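Local coordinates for protein putative chorismate mutase (PDB 2GBB) that catalyses the Claisen rearrangement of chorismate to prephenate, as a secreted, all-helical chorismate mutase, at residues A[44-58]-A[104-116]. Numbering follows the deposited sequence.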
loop_
_atom_site.group_PDB
_atom_site.type_symbol
_atom_site.label_atom_id
_atom_site.label_comp_id
_atom_site.label_asym_id
_atom_site.label_seq_id
_atom_site.Cartn_x
_atom_site.Cartn_y
_atom_site.Cartn_z
ATOM N N ALA A 44 -10.810 -11.675 19.670
ATOM C CA ALA A 44 -12.174 -11.506 19.185
ATOM C C ALA A 44 -12.961 -12.787 19.412
ATOM O O ALA A 44 -14.066 -12.737 19.939
ATOM C CB ALA A 44 -12.217 -11.067 17.719
HETATM N N MSE A 45 -12.403 -13.939 19.043
HETATM C CA MSE A 45 -13.091 -15.215 19.259
HETATM C C MSE A 45 -13.392 -15.517 20.741
HETATM O O MSE A 45 -14.437 -16.075 21.060
HETATM C CB MSE A 45 -12.360 -16.386 18.588
HETATM C CG MSE A 45 -12.486 -16.368 17.055
HETATM SE SE MSE A 45 -11.528 -17.878 16.272
HETATM C CE MSE A 45 -12.227 -19.339 17.499
ATOM N N ALA A 46 -12.489 -15.144 21.638
ATOM C CA ALA A 46 -12.748 -15.318 23.047
ATOM C C ALA A 46 -13.843 -14.339 23.533
ATOM O O ALA A 46 -14.654 -14.714 24.331
ATOM C CB ALA A 46 -11.456 -15.161 23.842
ATOM N N GLN A 47 -13.867 -13.095 23.066
ATOM C CA GLN A 47 -14.943 -12.162 23.412
ATOM C C GLN A 47 -16.304 -12.637 22.915
ATOM O O GLN A 47 -17.269 -12.716 23.687
ATOM C CB GLN A 47 -14.660 -10.764 22.884
ATOM C CG GLN A 47 -13.592 -10.043 23.633
ATOM C CD GLN A 47 -13.274 -8.691 23.079
ATOM O OE1 GLN A 47 -13.172 -7.737 23.836
ATOM N NE2 GLN A 47 -13.090 -8.587 21.749
ATOM N N ALA A 48 -16.385 -12.952 21.627
ATOM C CA ALA A 48 -17.559 -13.618 21.046
ATOM C C ALA A 48 -18.176 -14.737 21.952
ATOM O O ALA A 48 -19.385 -14.764 22.192
ATOM C CB ALA A 48 -17.225 -14.136 19.610
ATOM N N GLU A 49 -17.327 -15.619 22.458
ATOM C CA GLU A 49 -17.646 -16.580 23.535
ATOM C C GLU A 49 -18.389 -16.002 24.750
ATOM O O GLU A 49 -19.378 -16.586 25.235
ATOM C CB GLU A 49 -16.319 -17.135 24.089
ATOM C CG GLU A 49 -15.847 -18.500 23.633
ATOM C CD GLU A 49 -14.965 -19.171 24.734
ATOM O OE1 GLU A 49 -13.888 -18.598 25.064
ATOM O OE2 GLU A 49 -15.357 -20.253 25.287
ATOM N N SER A 50 -17.880 -14.899 25.303
ATOM C CA SER A 50 -18.519 -14.296 26.480
ATOM C C SER A 50 -19.842 -13.593 26.128
ATOM O O SER A 50 -20.691 -13.365 26.985
ATOM C CB SER A 50 -17.549 -13.381 27.260
ATOM O OG SER A 50 -16.988 -12.342 26.458
ATOM N N LEU A 51 -20.041 -13.283 24.849
ATOM C CA LEU A 51 -21.215 -12.539 24.446
ATOM C C LEU A 51 -22.321 -13.407 23.859
ATOM O O LEU A 51 -23.329 -12.877 23.384
ATOM C CB LEU A 51 -20.811 -11.440 23.455
ATOM C CG LEU A 51 -19.826 -10.398 23.973
ATOM C CD1 LEU A 51 -19.243 -9.576 22.793
ATOM C CD2 LEU A 51 -20.480 -9.484 25.013
ATOM N N GLY A 52 -22.173 -14.730 23.921
ATOM C CA GLY A 52 -23.186 -15.608 23.374
ATOM C C GLY A 52 -23.118 -15.737 21.853
ATOM O O GLY A 52 -24.075 -16.141 21.219
ATOM N N LEU A 53 -21.976 -15.379 21.261
ATOM C CA LEU A 53 -21.783 -15.514 19.838
ATOM C C LEU A 53 -21.109 -16.842 19.562
ATOM O O LEU A 53 -20.368 -17.354 20.398
ATOM C CB LEU A 53 -20.967 -14.341 19.265
ATOM C CG LEU A 53 -21.676 -12.960 19.361
ATOM C CD1 LEU A 53 -20.756 -11.780 19.033
ATOM C CD2 LEU A 53 -22.945 -12.901 18.476
ATOM N N ASN A 54 -21.402 -17.416 18.405
ATOM C CA ASN A 54 -20.614 -18.512 17.880
ATOM C C ASN A 54 -19.178 -18.058 17.470
ATOM O O ASN A 54 -19.022 -17.335 16.491
ATOM C CB ASN A 54 -21.352 -19.087 16.675
ATOM C CG ASN A 54 -20.753 -20.379 16.177
ATOM O OD1 ASN A 54 -19.522 -20.322 15.729
ATOM N ND2 ASN A 54 -21.415 -21.418 16.166
ATOM N N GLY A 55 -18.167 -18.513 18.217
ATOM C CA GLY A 55 -16.760 -18.107 18.074
ATOM C C GLY A 55 -16.179 -18.203 16.670
ATOM O O GLY A 55 -15.680 -17.238 16.141
ATOM N N GLU A 56 -16.306 -19.369 16.056
ATOM C CA GLU A 56 -15.874 -19.594 14.673
ATOM C C GLU A 56 -16.643 -18.715 13.618
ATOM O O GLU A 56 -16.051 -18.264 12.618
ATOM C CB GLU A 56 -16.002 -21.081 14.318
ATOM C CG GLU A 56 -15.155 -21.534 13.145
ATOM C CD GLU A 56 -13.865 -22.227 13.570
ATOM O OE1 GLU A 56 -13.004 -21.560 14.199
ATOM O OE2 GLU A 56 -13.709 -23.445 13.260
ATOM N N SER A 57 -17.932 -18.412 13.872
ATOM C CA SER A 57 -18.736 -17.529 12.969
ATOM C C SER A 57 -18.248 -16.064 12.895
ATOM O O SER A 57 -18.618 -15.330 11.973
ATOM C CB SER A 57 -20.220 -17.529 13.350
ATOM O OG SER A 57 -20.504 -16.597 14.388
ATOM N N ILE A 58 -17.443 -15.667 13.878
ATOM C CA ILE A 58 -16.840 -14.340 13.999
ATOM C C ILE A 58 -15.539 -14.120 13.177
ATOM O O ILE A 58 -15.222 -12.997 12.739
ATOM C CB ILE A 58 -16.595 -14.095 15.514
ATOM C CG1 ILE A 58 -17.797 -13.336 16.060
ATOM C CG2 ILE A 58 -15.242 -13.401 15.828
ATOM C CD1 ILE A 58 -17.987 -11.961 15.366
ATOM N N SER A 104 -13.346 -2.970 18.814
ATOM C CA SER A 104 -13.567 -4.348 18.468
ATOM C C SER A 104 -14.579 -5.049 19.439
ATOM O O SER A 104 -15.540 -5.728 18.985
ATOM C CB SER A 104 -12.211 -5.051 18.358
ATOM O OG SER A 104 -12.429 -6.339 17.930
ATOM N N THR A 105 -14.416 -4.815 20.744
ATOM C CA THR A 105 -15.387 -5.295 21.742
ATOM C C THR A 105 -16.803 -4.756 21.488
ATOM O O THR A 105 -17.762 -5.512 21.528
ATOM C CB THR A 105 -14.997 -4.873 23.194
ATOM O OG1 THR A 105 -13.631 -5.188 23.419
ATOM C CG2 THR A 105 -15.846 -5.584 24.269
ATOM N N LYS A 106 -16.900 -3.448 21.252
ATOM C CA LYS A 106 -18.174 -2.756 21.062
ATOM C C LYS A 106 -18.908 -3.264 19.831
ATOM O O LYS A 106 -20.137 -3.409 19.832
ATOM C CB LYS A 106 -17.948 -1.261 20.989
ATOM C CG LYS A 106 -17.503 -0.674 22.334
ATOM C CD LYS A 106 -17.721 0.833 22.363
ATOM C CE LYS A 106 -16.958 1.506 23.521
ATOM N NZ LYS A 106 -17.307 2.985 23.519
ATOM N N ILE A 107 -18.146 -3.594 18.802
ATOM C CA ILE A 107 -18.721 -4.126 17.580
ATOM C C ILE A 107 -19.372 -5.488 17.862
ATOM O O ILE A 107 -20.486 -5.745 17.467
ATOM C CB ILE A 107 -17.611 -4.209 16.447
ATOM C CG1 ILE A 107 -17.261 -2.797 15.942
ATOM C CG2 ILE A 107 -18.048 -5.144 15.318
ATOM C CD1 ILE A 107 -15.875 -2.671 15.296
ATOM N N LEU A 108 -18.667 -6.355 18.562
ATOM C CA LEU A 108 -19.187 -7.674 18.891
ATOM C C LEU A 108 -20.392 -7.633 19.858
ATOM O O LEU A 108 -21.319 -8.425 19.720
ATOM C CB LEU A 108 -18.076 -8.534 19.505
ATOM C CG LEU A 108 -16.865 -8.895 18.640
ATOM C CD1 LEU A 108 -16.030 -9.932 19.423
ATOM C CD2 LEU A 108 -17.294 -9.453 17.346
ATOM N N GLU A 109 -20.332 -6.743 20.836
ATOM C CA GLU A 109 -21.451 -6.501 21.746
ATOM C C GLU A 109 -22.671 -6.016 20.968
ATOM O O GLU A 109 -23.781 -6.501 21.193
ATOM C CB GLU A 109 -21.100 -5.464 22.824
ATOM C CG GLU A 109 -20.051 -5.959 23.771
ATOM C CD GLU A 109 -19.618 -4.912 24.791
ATOM O OE1 GLU A 109 -19.471 -3.717 24.476
ATOM O OE2 GLU A 109 -19.403 -5.296 25.937
ATOM N N GLN A 110 -22.464 -5.088 20.035
ATOM C CA GLN A 110 -23.566 -4.568 19.256
ATOM C C GLN A 110 -24.200 -5.608 18.329
ATOM O O GLN A 110 -25.446 -5.665 18.175
ATOM C CB GLN A 110 -23.092 -3.359 18.451
ATOM C CG GLN A 110 -24.215 -2.529 17.817
ATOM C CD GLN A 110 -25.291 -2.108 18.816
ATOM O OE1 GLN A 110 -24.992 -1.625 19.898
ATOM N NE2 GLN A 110 -26.545 -2.292 18.442
ATOM N N ILE A 111 -23.362 -6.387 17.657
ATOM C CA ILE A 111 -23.857 -7.492 16.829
ATOM C C ILE A 111 -24.667 -8.528 17.637
ATOM O O ILE A 111 -25.735 -8.976 17.188
ATOM C CB ILE A 111 -22.705 -8.209 16.062
ATOM C CG1 ILE A 111 -22.228 -7.343 14.881
ATOM C CG2 ILE A 111 -23.190 -9.547 15.519
ATOM C CD1 ILE A 111 -20.882 -7.832 14.215
ATOM N N ALA A 112 -24.160 -8.908 18.808
ATOM C CA ALA A 112 -24.845 -9.879 19.665
ATOM C C ALA A 112 -26.216 -9.325 20.057
ATOM O O ALA A 112 -27.228 -9.968 19.834
ATOM C CB ALA A 112 -24.013 -10.187 20.928
ATOM N N GLU A 113 -26.239 -8.126 20.637
ATOM C CA GLU A 113 -27.495 -7.434 20.932
ATOM C C GLU A 113 -28.473 -7.477 19.721
ATOM O O GLU A 113 -29.622 -7.966 19.834
ATOM C CB GLU A 113 -27.203 -5.994 21.388
ATOM C CG GLU A 113 -28.383 -5.265 22.084
ATOM C CD GLU A 113 -29.056 -4.181 21.187
ATOM O OE1 GLU A 113 -29.345 -4.466 20.003
ATOM O OE2 GLU A 113 -29.306 -3.040 21.679
ATOM N N GLU A 114 -28.021 -7.005 18.563
ATOM C CA GLU A 114 -28.892 -6.932 17.399
ATOM C C GLU A 114 -29.449 -8.273 16.966
ATOM O O GLU A 114 -30.610 -8.384 16.580
ATOM C CB GLU A 114 -28.181 -6.243 16.231
ATOM C CG GLU A 114 -27.885 -4.761 16.553
ATOM C CD GLU A 114 -27.698 -3.893 15.322
ATOM O OE1 GLU A 114 -28.132 -4.298 14.219
ATOM O OE2 GLU A 114 -27.114 -2.800 15.456
ATOM N N LEU A 115 -28.589 -9.280 16.981
ATOM C CA LEU A 115 -28.940 -10.646 16.609
ATOM C C LEU A 115 -30.021 -11.206 17.530
ATOM O O LEU A 115 -30.877 -11.982 17.071
ATOM C CB LEU A 115 -27.702 -11.545 16.689
ATOM C CG LEU A 115 -27.039 -12.099 15.422
ATOM C CD1 LEU A 115 -27.377 -11.383 14.097
ATOM C CD2 LEU A 115 -25.530 -12.330 15.636
ATOM N N LYS A 116 -29.940 -10.855 18.817
ATOM C CA LYS A 116 -30.950 -11.250 19.818
ATOM C C LYS A 116 -32.285 -10.503 19.612
ATOM O O LYS A 116 -33.347 -11.116 19.556
ATOM C CB LYS A 116 -30.416 -11.018 21.244
ATOM C CG LYS A 116 -29.232 -11.906 21.591
ATOM C CD LYS A 116 -28.336 -11.370 22.749
ATOM C CE LYS A 116 -27.324 -12.446 23.126
ATOM N NZ LYS A 116 -26.338 -12.081 24.205
#
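Leu108 is the knob of a knobs-into-holes contact in this all-helical chorismate mutase, entering a hole formed by Ala44, Gln47 and Ala48 of one helix and Ile58 of the next. Helices 44-50 and 104-116 run in roughly the same direction, crossing at -37° with axes 9.9 Å apart. With CG anti to the carbonyl carbon, Leu108 is aimed into the hole, and chi2 of -171° parts its methyls: CD1 rests on the backbone of helix 44-50, 3.5 Å from Ala44 O, while CD2 meets Ile58 CD1 tightly. Leu51 crosses Leu108 at about a right angle, its CD1 lying 3.6 Å from Leu108 CB and its CD2 against the CG of Glu109. As the chain turns toward helix 55-82, Leu53 lies along the partner helix from Leu108 to Leu115: its CD1 touches Leu108 O, and its CD2 is 3.8 Å from Ala112 CB and meets Leu115 CD2. The turn is tied by Ala48 O, which accepts from Leu51 N and Leu53 N on opposite faces of its carbonyl plane. Polar bonds flank this apolar strip. At one end the extended Gln47 side chain crosses Thr105, whose OG1 donates to Gln47 OE1 at 2.6 Å; Gly101 O competes for the same proton. Nearby, Ser104 touches Arg13, a probable substrate-binding residue, whereas backbone hydrogen bonds join Gly52 and Asn54 of the turn to Lys156 and Lys154 of the C-terminal tail. At the far end the outstretched Lys116 puts NZ 3.2 Å from Leu51 O, 39° out of the carbonyl plane.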